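PDB 3JR7: EDD domain protein, DegV family from Ruminococcus gnavus, which is of unknown function but probably binds a lipid such as a fatty acid. Local coordinates for residues Lys23-Phe32 / Gly40-Gly48; Asp58-Leu68 / Asp280-Tyr288. All blocks are in the same frame, centred on the assembly; numbering follows the deposited sequence.

Contact 1 (Lys23-Phe32 / Gly40-Gly48)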
# COMPACT_ATOMS: atom_id res chain seq x y z
N LYS A 23 14.61 5.92 10.99
CA LYS A 23 13.34 6.46 10.56
C LYS A 23 12.79 5.58 9.42
O LYS A 23 13.57 5.09 8.60
CB LYS A 23 13.50 7.92 10.13
CG LYS A 23 12.21 8.63 9.90
CD LYS A 23 12.40 10.17 9.78
CE LYS A 23 13.09 10.62 8.46
NZ LYS A 23 13.15 12.19 8.22
N VAL A 24 11.48 5.39 9.39
CA VAL A 24 10.76 4.69 8.31
C VAL A 24 9.93 5.66 7.51
O VAL A 24 8.93 6.22 8.03
CB VAL A 24 9.83 3.57 8.81
CG1 VAL A 24 9.30 2.74 7.59
CG2 VAL A 24 10.57 2.65 9.83
N ILE A 25 10.36 5.90 6.28
CA ILE A 25 9.68 6.79 5.37
C ILE A 25 8.80 5.92 4.45
O ILE A 25 9.26 4.96 3.88
CB ILE A 25 10.69 7.53 4.49
CG1 ILE A 25 11.67 8.36 5.37
CG2 ILE A 25 9.96 8.41 3.45
CD1 ILE A 25 12.88 8.80 4.63
N VAL A 26 7.55 6.29 4.30
CA VAL A 26 6.58 5.55 3.51
C VAL A 26 5.91 6.53 2.57
O VAL A 26 5.53 7.63 3.00
CB VAL A 26 5.54 4.91 4.43
CG1 VAL A 26 4.58 4.01 3.62
CG2 VAL A 26 6.24 4.11 5.53
N ASP A 27 5.78 6.19 1.28
CA ASP A 27 5.02 7.09 0.42
C ASP A 27 3.56 7.08 0.86
O ASP A 27 3.12 6.21 1.61
CB ASP A 27 5.22 6.84 -1.09
CG ASP A 27 4.60 5.53 -1.59
OD1 ASP A 27 3.55 5.06 -1.07
OD2 ASP A 27 5.15 5.01 -2.58
N SER A 28 2.81 8.10 0.44
CA SER A 28 1.52 8.40 1.11
C SER A 28 0.46 7.33 0.79
O SER A 28 -0.54 7.24 1.45
CB SER A 28 1.04 9.78 0.71
OG SER A 28 0.76 9.83 -0.65
N CYS A 29 0.71 6.50 -0.20
CA CYS A 29 -0.21 5.40 -0.49
C CYS A 29 -0.34 4.47 0.71
O CYS A 29 -1.44 3.98 1.03
CB CYS A 29 0.21 4.64 -1.75
SG CYS A 29 -1.02 3.42 -2.23
N GLY A 30 0.76 4.27 1.42
CA GLY A 30 0.78 3.37 2.54
C GLY A 30 0.13 3.98 3.75
O GLY A 30 0.67 4.95 4.29
N GLU A 31 -0.99 3.39 4.21
CA GLU A 31 -1.75 3.98 5.32
C GLU A 31 -0.99 3.85 6.64
O GLU A 31 -0.29 2.90 6.80
CB GLU A 31 -3.13 3.31 5.48
CG GLU A 31 -4.14 3.53 4.38
CD GLU A 31 -3.85 2.80 3.09
OE1 GLU A 31 -3.07 1.79 3.11
OE2 GLU A 31 -4.42 3.22 2.06
N PHE A 32 -1.14 4.81 7.56
CA PHE A 32 -0.66 4.64 8.96
C PHE A 32 -1.83 4.39 9.89
O PHE A 32 -2.83 5.07 9.78
CB PHE A 32 0.06 5.88 9.51
CG PHE A 32 1.41 6.16 8.88
CD1 PHE A 32 2.03 5.26 8.01
CD2 PHE A 32 2.06 7.35 9.16
CE1 PHE A 32 3.25 5.56 7.43
CE2 PHE A 32 3.26 7.65 8.62
CZ PHE A 32 3.87 6.74 7.73
N GLY A 40 5.97 8.15 15.94
CA GLY A 40 7.01 9.14 15.61
C GLY A 40 8.16 8.66 14.70
O GLY A 40 8.78 9.44 13.97
N GLY A 41 8.45 7.37 14.72
CA GLY A 41 9.43 6.84 13.78
C GLY A 41 8.93 6.68 12.34
O GLY A 41 9.72 6.31 11.48
N PHE A 42 7.66 6.94 12.05
CA PHE A 42 7.13 6.83 10.67
C PHE A 42 6.84 8.18 10.07
O PHE A 42 6.26 9.04 10.74
CB PHE A 42 5.84 6.00 10.62
CG PHE A 42 5.99 4.61 11.22
CD1 PHE A 42 6.51 3.57 10.47
CD2 PHE A 42 5.65 4.37 12.56
CE1 PHE A 42 6.68 2.29 11.05
CE2 PHE A 42 5.82 3.12 13.13
CZ PHE A 42 6.34 2.06 12.37
N GLU A 43 7.22 8.38 8.81
CA GLU A 43 7.01 9.65 8.13
C GLU A 43 6.52 9.39 6.73
O GLU A 43 7.03 8.49 6.05
CB GLU A 43 8.33 10.42 8.06
CG GLU A 43 8.26 11.66 7.24
CD GLU A 43 9.55 12.49 7.21
OE1 GLU A 43 10.31 12.47 8.18
OE2 GLU A 43 9.77 13.21 6.21
N HIS A 44 5.54 10.17 6.28
CA HIS A 44 5.03 10.04 4.92
C HIS A 44 5.79 11.01 4.02
O HIS A 44 6.15 12.10 4.44
CB HIS A 44 3.53 10.41 4.79
CG HIS A 44 2.58 9.33 5.19
ND1 HIS A 44 2.64 8.04 4.68
CD2 HIS A 44 1.47 9.37 5.97
CE1 HIS A 44 1.64 7.32 5.16
NE2 HIS A 44 0.92 8.10 5.96
N VAL A 45 5.96 10.61 2.77
CA VAL A 45 6.31 11.46 1.64
C VAL A 45 5.13 11.43 0.69
O VAL A 45 4.72 10.35 0.21
CB VAL A 45 7.63 11.01 0.97
CG1 VAL A 45 7.90 11.76 -0.31
CG2 VAL A 45 8.78 11.26 1.95
N ALA A 46 4.55 12.60 0.44
CA ALA A 46 3.26 12.72 -0.23
C ALA A 46 3.36 12.61 -1.73
O ALA A 46 4.28 13.18 -2.35
CB ALA A 46 2.57 14.05 0.16
N LEU A 47 2.42 11.86 -2.31
CA LEU A 47 2.18 11.91 -3.74
C LEU A 47 1.24 13.05 -4.08
O LEU A 47 0.63 13.65 -3.19
CB LEU A 47 1.57 10.59 -4.23
CG LEU A 47 2.55 9.45 -4.46
CD1 LEU A 47 2.85 8.66 -3.16
CD2 LEU A 47 2.05 8.55 -5.60
N GLY A 48 1.12 13.34 -5.37
CA GLY A 48 0.15 14.35 -5.87
C GLY A 48 -1.09 13.71 -6.47
O GLY A 48 -1.02 12.61 -7.00
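Phe-32 and His-44 stack face to face, ring centroids 3.6 Å apart and planes only 11° from parallel, with NE2 of the imidazole over the centre of the phenyl ring. The opposite face of Phe-32 is met by Phe-42, whose CB gives a CH-pi contact 3.6 Å from CZ of Phe-32 and whose ring turns an edge toward that face. With CG of Phe-32 anti to its carbonyl carbon (chi1 -69°), the benzyl group swings from the loop back over the strand pair and slots between residues 42 and 44, which project on the same face of the sheet. With an alanine here the imidazole of His-44 would probably lose its stacking partner and be freer to turn, and a gap would open beside CB of Phe-42. At its edge, that imidazole has a further, weak tie: ND1 donates to Val-26 O at 3.4 Å, an oxygen that also accepts from Val-45 N.

On the other face, Ile-25 CG2 and Val-45 CG2 press together at a tight 3.4 Å, beta-branched side chains suited to an extended backbone. At the start of the strand pair, Lys-23, bent at chi3, brings NZ to within 2.9 Å of Glu-43 OE1, a salt bridge in which the ammonium approaches that oxygen from above the carboxylate plane; the same ammonium also bonds Ser-91 O. Just past Asp-27, Ser-28 OG accepts a nearly straight bond (175°) from Leu-47 N at 3.1 Å, and is itself bonded to Asp-58.

Between these two layers of side chains runs a parallel ladder from Val-24/Phe-42 to Asp-27/Val-45, as in the bond from Val-26 N to Glu-43 O. Strand 22-27, helix 34-39 and strand 42-51 make up a beta-alpha-beta unit, and its second strand brings Leu-47 into the pocket that holds a polyether molecule.

Contact 2 (Asp58-Leu68 / Asp280-Tyr288); sequences DDDSLKQEELL and DTSGISTVY
Asp-58 OD2 is gripped by the backbone N of Ile-284, 3.0 Å away and well above the carboxylate plane, and by the hydroxyl of Ser-28. OD1 takes a weak, bent bond from Gly-283 N. With CG opposite its own backbone N (chi1 176°), the carboxylate reaches the first turn of helix 283-289, whose dipole would probably favour the negative charge. Glycine suits position 283, because a CB there would collide with OD1. Ser-282 supplies the N-cap: its OG accepts from Ser-285 N at 3.1 Å and is also hydrogen-bonded to Cys-29 O.

Farther along, Leu-67 and Thr-286 meet tip to tip, CD2 of the leucine 3.6 Å from CG2 of the threonine, while Leu-68 CD2 comes across that same methyl at 3.7 Å. Thr-286 can face apolar carbons because its OG1 is turned back to donate to Ser-282 O at 2.9 Å. Beside it the extended Gln-64 side chain sets OE1 3.3 Å from Thr-281 OG1, a weak link at most.

The axes of the short helical segments 64-68 and 283-288 come within 10.4 Å, at 33° to each other. Leu-67 also packs on Ile-51 and Trp-56, and Ile-284 on Leu-47 and Ile-49, so both helices lean on strand 42-51.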
# COMPACT_ATOMS: atom_id res chain seq x y z
N ASP A 58 -1.50 14.40 -1.40
CA ASP A 58 -2.07 13.30 -0.63
C ASP A 58 -1.48 13.35 0.75
O ASP A 58 -0.49 12.70 1.05
CB ASP A 58 -1.79 11.94 -1.30
CG ASP A 58 -2.30 10.76 -0.47
OD1 ASP A 58 -3.10 10.97 0.49
OD2 ASP A 58 -1.89 9.60 -0.76
N ASP A 59 -2.15 14.11 1.62
CA ASP A 59 -1.71 14.20 2.97
C ASP A 59 -2.93 14.33 3.91
O ASP A 59 -4.10 14.22 3.49
CB ASP A 59 -0.68 15.33 3.12
CG ASP A 59 -1.28 16.73 2.92
OD1 ASP A 59 -2.52 16.94 3.07
OD2 ASP A 59 -0.49 17.62 2.64
N ASP A 60 -2.63 14.53 5.19
CA ASP A 60 -3.62 14.40 6.26
C ASP A 60 -4.62 15.53 6.23
O ASP A 60 -5.67 15.46 6.86
CB ASP A 60 -2.89 14.33 7.58
CG ASP A 60 -1.70 13.32 7.50
OD1 ASP A 60 -2.01 12.10 7.61
OD2 ASP A 60 -0.50 13.74 7.25
N SER A 61 -4.33 16.55 5.44
CA SER A 61 -5.25 17.66 5.29
C SER A 61 -6.35 17.35 4.26
O SER A 61 -7.35 18.07 4.19
CB SER A 61 -4.47 18.92 4.89
OG SER A 61 -4.21 18.95 3.49
N LEU A 62 -6.17 16.31 3.45
CA LEU A 62 -7.17 16.01 2.42
C LEU A 62 -8.16 14.96 2.94
O LEU A 62 -7.80 13.82 3.16
CB LEU A 62 -6.54 15.54 1.13
CG LEU A 62 -7.48 15.21 -0.05
CD1 LEU A 62 -8.24 16.45 -0.63
CD2 LEU A 62 -6.67 14.54 -1.12
N LYS A 63 -9.39 15.38 3.17
CA LYS A 63 -10.40 14.45 3.72
C LYS A 63 -10.94 13.56 2.65
O LYS A 63 -11.21 14.01 1.55
CB LYS A 63 -11.56 15.22 4.35
CG LYS A 63 -11.13 16.01 5.58
CD LYS A 63 -10.81 15.07 6.74
CE LYS A 63 -10.02 15.77 7.85
NZ LYS A 63 -8.59 16.00 7.44
N GLN A 64 -11.11 12.28 2.99
CA GLN A 64 -11.58 11.27 2.04
C GLN A 64 -12.90 11.71 1.39
O GLN A 64 -13.10 11.56 0.21
CB GLN A 64 -11.75 9.90 2.75
CG GLN A 64 -12.03 8.75 1.79
CD GLN A 64 -12.27 7.48 2.53
OE1 GLN A 64 -11.34 6.69 2.81
NE2 GLN A 64 -13.51 7.28 2.91
N GLU A 65 -13.80 12.27 2.19
CA GLU A 65 -15.14 12.58 1.69
C GLU A 65 -14.99 13.62 0.58
O GLU A 65 -15.51 13.47 -0.52
CB GLU A 65 -16.10 13.04 2.83
CG GLU A 65 -17.39 13.65 2.24
CD GLU A 65 -18.56 13.79 3.20
OE1 GLU A 65 -18.42 13.63 4.44
OE2 GLU A 65 -19.66 14.06 2.66
N GLU A 66 -14.20 14.66 0.83
CA GLU A 66 -13.99 15.67 -0.21
C GLU A 66 -13.38 15.06 -1.48
O GLU A 66 -13.68 15.42 -2.62
CB GLU A 66 -13.09 16.79 0.34
CG GLU A 66 -12.74 17.82 -0.72
CD GLU A 66 -11.91 18.98 -0.20
OE1 GLU A 66 -11.04 18.76 0.69
OE2 GLU A 66 -12.10 20.10 -0.75
N LEU A 67 -12.47 14.13 -1.29
CA LEU A 67 -11.86 13.51 -2.46
C LEU A 67 -12.86 12.65 -3.22
O LEU A 67 -12.94 12.70 -4.43
CB LEU A 67 -10.64 12.67 -1.99
CG LEU A 67 -9.94 11.77 -3.02
CD1 LEU A 67 -9.41 12.54 -4.22
CD2 LEU A 67 -8.79 11.04 -2.26
N LEU A 68 -13.62 11.83 -2.51
CA LEU A 68 -14.62 10.98 -3.17
C LEU A 68 -15.65 11.82 -3.92
O LEU A 68 -16.10 11.44 -4.98
CB LEU A 68 -15.32 10.09 -2.14
CG LEU A 68 -14.51 8.88 -1.62
CD1 LEU A 68 -15.19 8.14 -0.43
CD2 LEU A 68 -14.19 7.90 -2.79
N ASP A 280 -8.82 2.95 6.96
CA ASP A 280 -9.38 3.71 5.87
C ASP A 280 -8.31 3.93 4.84
O ASP A 280 -7.15 4.17 5.18
CB ASP A 280 -9.90 5.07 6.33
CG ASP A 280 -11.10 4.94 7.26
OD1 ASP A 280 -12.17 4.63 6.75
OD2 ASP A 280 -10.92 5.05 8.48
N THR A 281 -8.70 3.86 3.58
CA THR A 281 -7.75 4.06 2.50
C THR A 281 -7.14 5.50 2.48
O THR A 281 -7.83 6.50 2.74
CB THR A 281 -8.37 3.81 1.15
OG1 THR A 281 -9.65 4.45 1.09
CG2 THR A 281 -8.53 2.32 0.86
N SER A 282 -5.86 5.58 2.16
CA SER A 282 -5.15 6.86 1.96
C SER A 282 -5.70 7.56 0.71
O SER A 282 -6.51 7.01 -0.02
CB SER A 282 -3.67 6.58 1.72
OG SER A 282 -3.52 5.94 0.42
N GLY A 283 -5.24 8.79 0.44
CA GLY A 283 -5.63 9.51 -0.77
C GLY A 283 -5.35 8.73 -2.04
O GLY A 283 -6.23 8.56 -2.90
N ILE A 284 -4.10 8.25 -2.20
CA ILE A 284 -3.80 7.48 -3.43
C ILE A 284 -4.61 6.17 -3.49
O ILE A 284 -5.15 5.82 -4.53
CB ILE A 284 -2.30 7.20 -3.53
CG1 ILE A 284 -1.55 8.54 -3.70
CG2 ILE A 284 -1.99 6.25 -4.70
CD1 ILE A 284 -1.83 9.27 -5.02
N SER A 285 -4.74 5.50 -2.36
CA SER A 285 -5.52 4.28 -2.29
C SER A 285 -6.99 4.53 -2.66
O SER A 285 -7.60 3.76 -3.39
CB SER A 285 -5.38 3.64 -0.90
OG SER A 285 -4.04 3.12 -0.66
N THR A 286 -7.55 5.62 -2.13
CA THR A 286 -8.91 6.03 -2.49
C THR A 286 -9.05 6.29 -3.98
O THR A 286 -10.00 5.78 -4.61
CB THR A 286 -9.30 7.25 -1.70
OG1 THR A 286 -9.41 6.87 -0.31
CG2 THR A 286 -10.58 7.86 -2.24
N VAL A 287 -8.11 7.02 -4.57
CA VAL A 287 -8.19 7.32 -5.98
C VAL A 287 -8.27 6.06 -6.85
O VAL A 287 -9.06 5.99 -7.80
CB VAL A 287 -7.01 8.20 -6.43
CG1 VAL A 287 -6.92 8.28 -7.95
CG2 VAL A 287 -7.13 9.64 -5.79
N TYR A 288 -7.44 5.06 -6.56
CA TYR A 288 -7.39 3.84 -7.36
C TYR A 288 -8.38 2.75 -6.90
O TYR A 288 -8.85 1.96 -7.72
CB TYR A 288 -5.94 3.32 -7.47
CG TYR A 288 -5.13 4.25 -8.36
CD1 TYR A 288 -5.25 4.18 -9.75
CD2 TYR A 288 -4.34 5.24 -7.85
CE1 TYR A 288 -4.54 5.00 -10.57
CE2 TYR A 288 -3.61 6.12 -8.70
CZ TYR A 288 -3.72 5.99 -10.05
OH TYR A 288 -3.07 6.83 -10.94
O HOH W 1 -12.39 4.50 4.24
O HOH W 2 -14.48 6.48 5.10

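The two contacts follow one another along the chain, contact 1 closing before contact 2 opens, and their centres lie about 14 Å apart. Contact 1 pairs neighbouring strands of one mixed sheet; contact 2 brings the helix that follows strand 275-280, an outermost strand of the second sheet, against the loop and helix that follow strand 54-57, in the sheet of contact 1. They touch where Ser-28 OG meets Asp-58 OD2 and where Glu-31 OE2 lies 2.8 Å from Ser-285 OG, both probable hydrogen bonds. Through Glu-31 the loop after strand 22-27 thus reaches the helix that follows the second sheet's outermost strand. The side chains of Leu-47 and Ile-284 each lie about 4 Å from the bound polyether, which may mark a lipid-binding pocket at this junction.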